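PDB 5E6G: De novo designed protein CA01 from Synthetic construct, which is a computationally designed all-helical protein, made with strategies inspired by evolution and probably without a natural function. Local coordinates for residues R31-I45 against Y60-L74. Numbering follows the deposited sequence.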
loop_
_atom_site.group_PDB
_atom_site.type_symbol
_atom_site.label_atom_id
_atom_site.label_comp_id
_atom_site.label_asym_id
_atom_site.label_seq_id
_atom_site.Cartn_x
_atom_site.Cartn_y
_atom_site.Cartn_z
ATOM N N ARG A 31 -8.580 -0.930 5.811
ATOM C CA ARG A 31 -7.707 -0.842 6.980
ATOM C C ARG A 31 -7.440 -2.227 7.562
ATOM O O ARG A 31 -6.332 -2.519 8.014
ATOM C CB ARG A 31 -8.317 0.064 8.053
ATOM C CG ARG A 31 -8.230 1.553 7.745
ATOM C CD ARG A 31 -8.489 2.392 8.986
ATOM N NE ARG A 31 -9.808 2.145 9.567
ATOM C CZ ARG A 31 -10.909 2.828 9.264
ATOM N NH1 ARG A 31 -10.874 3.814 8.376
ATOM N NH2 ARG A 31 -12.058 2.522 9.853
ATOM N N GLN A 32 -8.466 -3.072 7.554
ATOM C CA GLN A 32 -8.337 -4.438 8.046
ATOM C C GLN A 32 -7.460 -5.269 7.116
ATOM O O GLN A 32 -6.635 -6.060 7.569
ATOM C CB GLN A 32 -9.715 -5.081 8.193
ATOM C CG GLN A 32 -10.508 -4.557 9.377
ATOM C CD GLN A 32 -11.969 -4.961 9.329
ATOM O OE1 GLN A 32 -12.425 -5.572 8.363
ATOM N NE2 GLN A 32 -12.711 -4.616 10.375
ATOM N N ALA A 33 -7.645 -5.082 5.813
ATOM C CA ALA A 33 -6.819 -5.758 4.820
ATOM C C ALA A 33 -5.364 -5.328 4.964
ATOM O O ALA A 33 -4.455 -6.141 4.836
ATOM C CB ALA A 33 -7.324 -5.466 3.419
ATOM N N LEU A 34 -5.149 -4.047 5.237
ATOM C CA LEU A 34 -3.798 -3.519 5.390
ATOM C C LEU A 34 -3.116 -4.065 6.643
ATOM O O LEU A 34 -1.892 -4.198 6.679
ATOM C CB LEU A 34 -3.828 -1.990 5.431
ATOM C CG LEU A 34 -4.092 -1.303 4.089
ATOM C CD1 LEU A 34 -4.537 0.133 4.305
ATOM C CD2 LEU A 34 -2.853 -1.356 3.201
ATOM N N GLU A 35 -3.906 -4.378 7.666
ATOM C CA GLU A 35 -3.359 -4.925 8.907
ATOM C C GLU A 35 -2.671 -6.264 8.670
ATOM O O GLU A 35 -1.541 -6.473 9.109
ATOM C CB GLU A 35 -4.457 -5.091 9.960
ATOM C CG GLU A 35 -4.620 -3.896 10.882
ATOM C CD GLU A 35 -5.513 -4.199 12.070
ATOM O OE1 GLU A 35 -4.998 -4.717 13.084
ATOM O OE2 GLU A 35 -6.728 -3.921 11.989
ATOM N N LYS A 36 -3.357 -7.170 7.978
ATOM C CA LYS A 36 -2.804 -8.495 7.716
ATOM C C LYS A 36 -1.667 -8.403 6.700
ATOM O O LYS A 36 -0.684 -9.135 6.796
ATOM C CB LYS A 36 -3.899 -9.452 7.227
ATOM C CG LYS A 36 -4.264 -9.318 5.758
ATOM C CD LYS A 36 -5.739 -9.599 5.522
ATOM C CE LYS A 36 -6.075 -9.618 4.037
ATOM N NZ LYS A 36 -5.331 -8.581 3.265
ATOM N N ILE A 37 -1.801 -7.490 5.740
ATOM C CA ILE A 37 -0.770 -7.261 4.732
ATOM C C ILE A 37 0.549 -6.858 5.383
ATOM O O ILE A 37 1.612 -7.357 5.013
ATOM C CB ILE A 37 -1.205 -6.170 3.722
ATOM C CG1 ILE A 37 -2.241 -6.734 2.751
ATOM C CG2 ILE A 37 -0.008 -5.641 2.929
ATOM C CD1 ILE A 37 -2.938 -5.682 1.898
ATOM N N LEU A 38 0.475 -5.943 6.346
ATOM C CA LEU A 38 1.656 -5.502 7.079
ATOM C C LEU A 38 2.299 -6.672 7.813
ATOM O O LEU A 38 3.519 -6.742 7.939
ATOM C CB LEU A 38 1.291 -4.398 8.072
ATOM C CG LEU A 38 1.070 -3.007 7.477
ATOM C CD1 LEU A 38 0.192 -2.168 8.392
ATOM C CD2 LEU A 38 2.404 -2.316 7.229
ATOM N N LYS A 39 1.463 -7.585 8.295
ATOM C CA LYS A 39 1.938 -8.768 9.002
ATOM C C LYS A 39 2.629 -9.710 8.023
ATOM O O LYS A 39 3.690 -10.259 8.314
ATOM C CB LYS A 39 0.776 -9.476 9.699
ATOM C CG LYS A 39 1.104 -10.009 11.085
ATOM C CD LYS A 39 -0.162 -10.359 11.854
ATOM C CE LYS A 39 -0.853 -9.118 12.406
ATOM N NZ LYS A 39 -0.074 -8.488 13.508
ATOM N N GLN A 40 2.016 -9.883 6.856
ATOM C CA GLN A 40 2.596 -10.692 5.792
ATOM C C GLN A 40 3.927 -10.109 5.328
ATOM O O GLN A 40 4.894 -10.840 5.123
ATOM C CB GLN A 40 1.628 -10.794 4.612
ATOM C CG GLN A 40 0.376 -11.603 4.914
ATOM C CD GLN A 40 -0.650 -11.541 3.799
ATOM O OE1 GLN A 40 -0.701 -10.575 3.035
ATOM N NE2 GLN A 40 -1.475 -12.578 3.698
ATOM N N LEU A 41 3.973 -8.790 5.173
ATOM C CA LEU A 41 5.184 -8.113 4.720
ATOM C C LEU A 41 6.325 -8.275 5.723
ATOM O O LEU A 41 7.489 -8.366 5.333
ATOM C CB LEU A 41 4.905 -6.627 4.473
ATOM C CG LEU A 41 4.071 -6.302 3.230
ATOM C CD1 LEU A 41 3.579 -4.863 3.267
ATOM C CD2 LEU A 41 4.872 -6.555 1.962
ATOM N N GLU A 42 5.989 -8.306 7.011
ATOM C CA GLU A 42 6.990 -8.530 8.052
ATOM C C GLU A 42 7.699 -9.861 7.834
ATOM O O GLU A 42 8.921 -9.953 7.954
ATOM C CB GLU A 42 6.352 -8.509 9.443
ATOM C CG GLU A 42 6.181 -7.122 10.040
ATOM C CD GLU A 42 5.819 -7.164 11.515
ATOM O OE1 GLU A 42 6.566 -7.793 12.296
ATOM O OE2 GLU A 42 4.785 -6.572 11.890
ATOM N N ASN A 43 6.923 -10.889 7.510
ATOM C CA ASN A 43 7.476 -12.214 7.265
ATOM C C ASN A 43 8.344 -12.222 6.010
ATOM O O ASN A 43 9.459 -12.741 6.024
ATOM C CB ASN A 43 6.355 -13.246 7.136
ATOM C CG ASN A 43 6.841 -14.668 7.367
ATOM O OD1 ASN A 43 7.641 -14.926 8.266
ATOM N ND2 ASN A 43 6.362 -15.596 6.548
ATOM N N GLU A 44 7.829 -11.638 4.930
ATOM C CA GLU A 44 8.564 -11.565 3.670
ATOM C C GLU A 44 9.897 -10.848 3.857
ATOM O O GLU A 44 10.883 -11.168 3.195
ATOM C CB GLU A 44 7.734 -10.850 2.601
ATOM C CG GLU A 44 6.421 -11.537 2.251
ATOM C CD GLU A 44 6.612 -12.887 1.580
ATOM O OE1 GLU A 44 7.737 -13.180 1.120
ATOM O OE2 GLU A 44 5.631 -13.657 1.513
ATOM N N ILE A 45 9.917 -9.873 4.761
ATOM C CA ILE A 45 11.141 -9.146 5.074
ATOM C C ILE A 45 12.103 -10.053 5.840
ATOM O O ILE A 45 13.306 -10.054 5.578
ATOM C CB ILE A 45 10.840 -7.866 5.891
ATOM C CG1 ILE A 45 10.198 -6.811 4.987
ATOM C CG2 ILE A 45 12.114 -7.291 6.510
ATOM C CD1 ILE A 45 9.604 -5.623 5.727
ATOM N N TYR A 60 10.257 -5.006 -0.122
ATOM C CA TYR A 60 9.193 -5.315 0.828
ATOM C C TYR A 60 9.154 -4.300 1.971
ATOM O O TYR A 60 8.098 -4.046 2.552
ATOM C CB TYR A 60 9.365 -6.726 1.395
ATOM C CG TYR A 60 8.763 -7.817 0.535
ATOM C CD1 TYR A 60 7.413 -7.806 0.216
ATOM C CD2 TYR A 60 9.540 -8.866 0.059
ATOM C CE1 TYR A 60 6.853 -8.799 -0.564
ATOM C CE2 TYR A 60 8.985 -9.871 -0.725
ATOM C CZ TYR A 60 7.640 -9.828 -1.029
ATOM O OH TYR A 60 7.072 -10.813 -1.798
ATOM N N ARG A 61 10.307 -3.722 2.291
ATOM C CA ARG A 61 10.382 -2.699 3.326
ATOM C C ARG A 61 9.687 -1.413 2.877
ATOM O O ARG A 61 9.000 -0.769 3.666
ATOM C CB ARG A 61 11.842 -2.423 3.693
ATOM C CG ARG A 61 12.441 -3.477 4.615
ATOM C CD ARG A 61 13.923 -3.253 4.866
ATOM N NE ARG A 61 14.439 -4.180 5.872
ATOM C CZ ARG A 61 14.554 -3.905 7.169
ATOM N NH1 ARG A 61 14.201 -2.718 7.644
ATOM N NH2 ARG A 61 15.031 -4.823 7.999
ATOM N N ILE A 62 9.861 -1.045 1.612
ATOM C CA ILE A 62 9.187 0.127 1.059
ATOM C C ILE A 62 7.678 -0.101 1.022
ATOM O O ILE A 62 6.900 0.786 1.377
ATOM C CB ILE A 62 9.694 0.464 -0.356
ATOM C CG1 ILE A 62 11.174 0.849 -0.304
ATOM C CG2 ILE A 62 8.879 1.610 -0.966
ATOM C CD1 ILE A 62 11.828 0.994 -1.666
ATOM N N ALA A 63 7.273 -1.292 0.593
ATOM C CA ALA A 63 5.860 -1.657 0.545
ATOM C C ALA A 63 5.239 -1.622 1.938
ATOM O O ALA A 63 4.050 -1.332 2.094
ATOM C CB ALA A 63 5.691 -3.037 -0.077
ATOM N N TYR A 64 6.050 -1.928 2.946
ATOM C CA TYR A 64 5.605 -1.891 4.333
ATOM C C TYR A 64 5.289 -0.457 4.750
ATOM O O TYR A 64 4.265 -0.196 5.378
ATOM C CB TYR A 64 6.671 -2.492 5.251
ATOM C CG TYR A 64 6.252 -2.614 6.698
ATOM C CD1 TYR A 64 6.430 -1.561 7.584
ATOM C CD2 TYR A 64 5.686 -3.788 7.180
ATOM C CE1 TYR A 64 6.050 -1.671 8.908
ATOM C CE2 TYR A 64 5.305 -3.906 8.501
ATOM C CZ TYR A 64 5.489 -2.846 9.361
ATOM O OH TYR A 64 5.110 -2.961 10.678
ATOM N N LEU A 65 6.174 0.467 4.390
ATOM C CA LEU A 65 5.981 1.878 4.703
ATOM C C LEU A 65 4.733 2.418 4.014
ATOM O O LEU A 65 3.995 3.219 4.590
ATOM C CB LEU A 65 7.203 2.697 4.284
ATOM C CG LEU A 65 8.537 2.363 4.958
ATOM C CD1 LEU A 65 9.639 3.263 4.414
ATOM C CD2 LEU A 65 8.450 2.480 6.471
ATOM N N ALA A 66 4.503 1.976 2.780
ATOM C CA ALA A 66 3.342 2.414 2.011
ATOM C C ALA A 66 2.045 1.978 2.687
ATOM O O ALA A 66 1.143 2.790 2.910
ATOM C CB ALA A 66 3.410 1.867 0.592
ATOM N N ALA A 67 1.964 0.692 3.016
ATOM C CA ALA A 67 0.782 0.127 3.658
ATOM C C ALA A 67 0.542 0.769 5.017
ATOM O O ALA A 67 -0.600 0.979 5.426
ATOM C CB ALA A 67 0.930 -1.383 3.809
ATOM N N LEU A 68 1.632 1.073 5.712
ATOM C CA LEU A 68 1.562 1.653 7.045
ATOM C C LEU A 68 0.985 3.063 6.984
ATOM O O LEU A 68 0.050 3.390 7.710
ATOM C CB LEU A 68 2.949 1.669 7.690
ATOM C CG LEU A 68 3.052 2.221 9.113
ATOM C CD1 LEU A 68 2.196 1.417 10.079
ATOM C CD2 LEU A 68 4.503 2.224 9.563
ATOM N N GLU A 69 1.545 3.891 6.109
ATOM C CA GLU A 69 1.068 5.257 5.942
ATOM C C GLU A 69 -0.369 5.280 5.426
ATOM O O GLU A 69 -1.184 6.085 5.877
ATOM C CB GLU A 69 1.984 6.028 4.990
ATOM C CG GLU A 69 1.566 7.473 4.743
ATOM C CD GLU A 69 1.648 8.338 5.989
ATOM O OE1 GLU A 69 2.145 7.858 7.033
ATOM O OE2 GLU A 69 1.215 9.507 5.921
ATOM N N ALA A 70 -0.673 4.398 4.480
ATOM C CA ALA A 70 -2.027 4.290 3.950
ATOM C C ALA A 70 -2.996 3.959 5.074
ATOM O O ALA A 70 -4.092 4.516 5.156
ATOM C CB ALA A 70 -2.092 3.234 2.864
ATOM N N TYR A 71 -2.575 3.052 5.946
ATOM C CA TYR A 71 -3.389 2.636 7.078
ATOM C C TYR A 71 -3.711 3.801 8.018
ATOM O O TYR A 71 -4.874 4.010 8.371
ATOM C CB TYR A 71 -2.681 1.521 7.850
ATOM C CG TYR A 71 -3.371 1.149 9.142
ATOM C CD1 TYR A 71 -3.046 1.792 10.330
ATOM C CD2 TYR A 71 -4.344 0.163 9.174
ATOM C CE1 TYR A 71 -3.669 1.466 11.517
ATOM C CE2 TYR A 71 -4.978 -0.175 10.362
ATOM C CZ TYR A 71 -4.638 0.479 11.530
ATOM O OH TYR A 71 -5.270 0.142 12.712
ATOM N N ARG A 72 -2.690 4.551 8.427
ATOM C CA ARG A 72 -2.883 5.603 9.422
ATOM C C ARG A 72 -3.722 6.749 8.860
ATOM O O ARG A 72 -4.470 7.396 9.595
ATOM C CB ARG A 72 -1.534 6.127 9.940
ATOM C CG ARG A 72 -0.721 6.999 8.978
ATOM C CD ARG A 72 -0.113 8.215 9.682
ATOM N NE ARG A 72 -0.876 9.442 9.431
ATOM C CZ ARG A 72 -1.261 10.312 10.364
ATOM N NH1 ARG A 72 -0.967 10.119 11.645
ATOM N NH2 ARG A 72 -1.947 11.390 10.010
ATOM N N LEU A 73 -3.604 6.988 7.558
ATOM C CA LEU A 73 -4.379 8.035 6.903
ATOM C C LEU A 73 -5.866 7.705 6.954
ATOM O O LEU A 73 -6.690 8.564 7.267
ATOM C CB LEU A 73 -3.923 8.220 5.455
ATOM C CG LEU A 73 -2.596 8.959 5.277
ATOM C CD1 LEU A 73 -2.068 8.781 3.865
ATOM C CD2 LEU A 73 -2.755 10.442 5.610
ATOM N N LEU A 74 -6.202 6.454 6.658
ATOM C CA LEU A 74 -7.587 6.005 6.715
ATOM C C LEU A 74 -8.105 5.985 8.154
ATOM O O LEU A 74 -9.291 6.213 8.395
ATOM C CB LEU A 74 -7.725 4.615 6.092
ATOM C CG LEU A 74 -7.459 4.511 4.588
ATOM C CD1 LEU A 74 -7.554 3.061 4.137
ATOM C CD2 LEU A 74 -8.425 5.381 3.796
#
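L38 and E44 each set a CH group over a tyrosine ring, Y64 and Y60 respectively. CD2 of L38 stands over the middle of one face of the Y64 ring, 3.6 Å from its centroid. At Y60 the visitor is E44 CB, 3.5 Å from the ring centroid and 5° off the normal, while L41 CD2 presses on the ring edge at CD1. Were Y60 an alanine, E44 CB would probably lose its aromatic platform and a gap would open beside L41 and I45. Y71 instead turns its ring edge to R31 O, 3.5 Å from its CD2.

Helices 24-50 and 54-75 form an antiparallel alpha-alpha hairpin; the axes of 31-45 and 60-74 run at 163° and approach to 9.3 Å, with knobs-into-holes packing. L34 is a knob among A67, A70, Y71 and L74; from the other helix, Y64 fits among L38, E42, L41 and I45. A chi1 of -175° swings the Y64 ring away from its own backbone N and under L38 CD2, the two side chains crossing at about a right angle. The small A67 admits L34 CD2 and L38 CD2, each 3.8 Å from its CB.

Charged side chains flank both ends. The aliphatic parts of R31 and R61 pack on L74 and I45, while their guanidinium groups form salt bridges with E28 and E57.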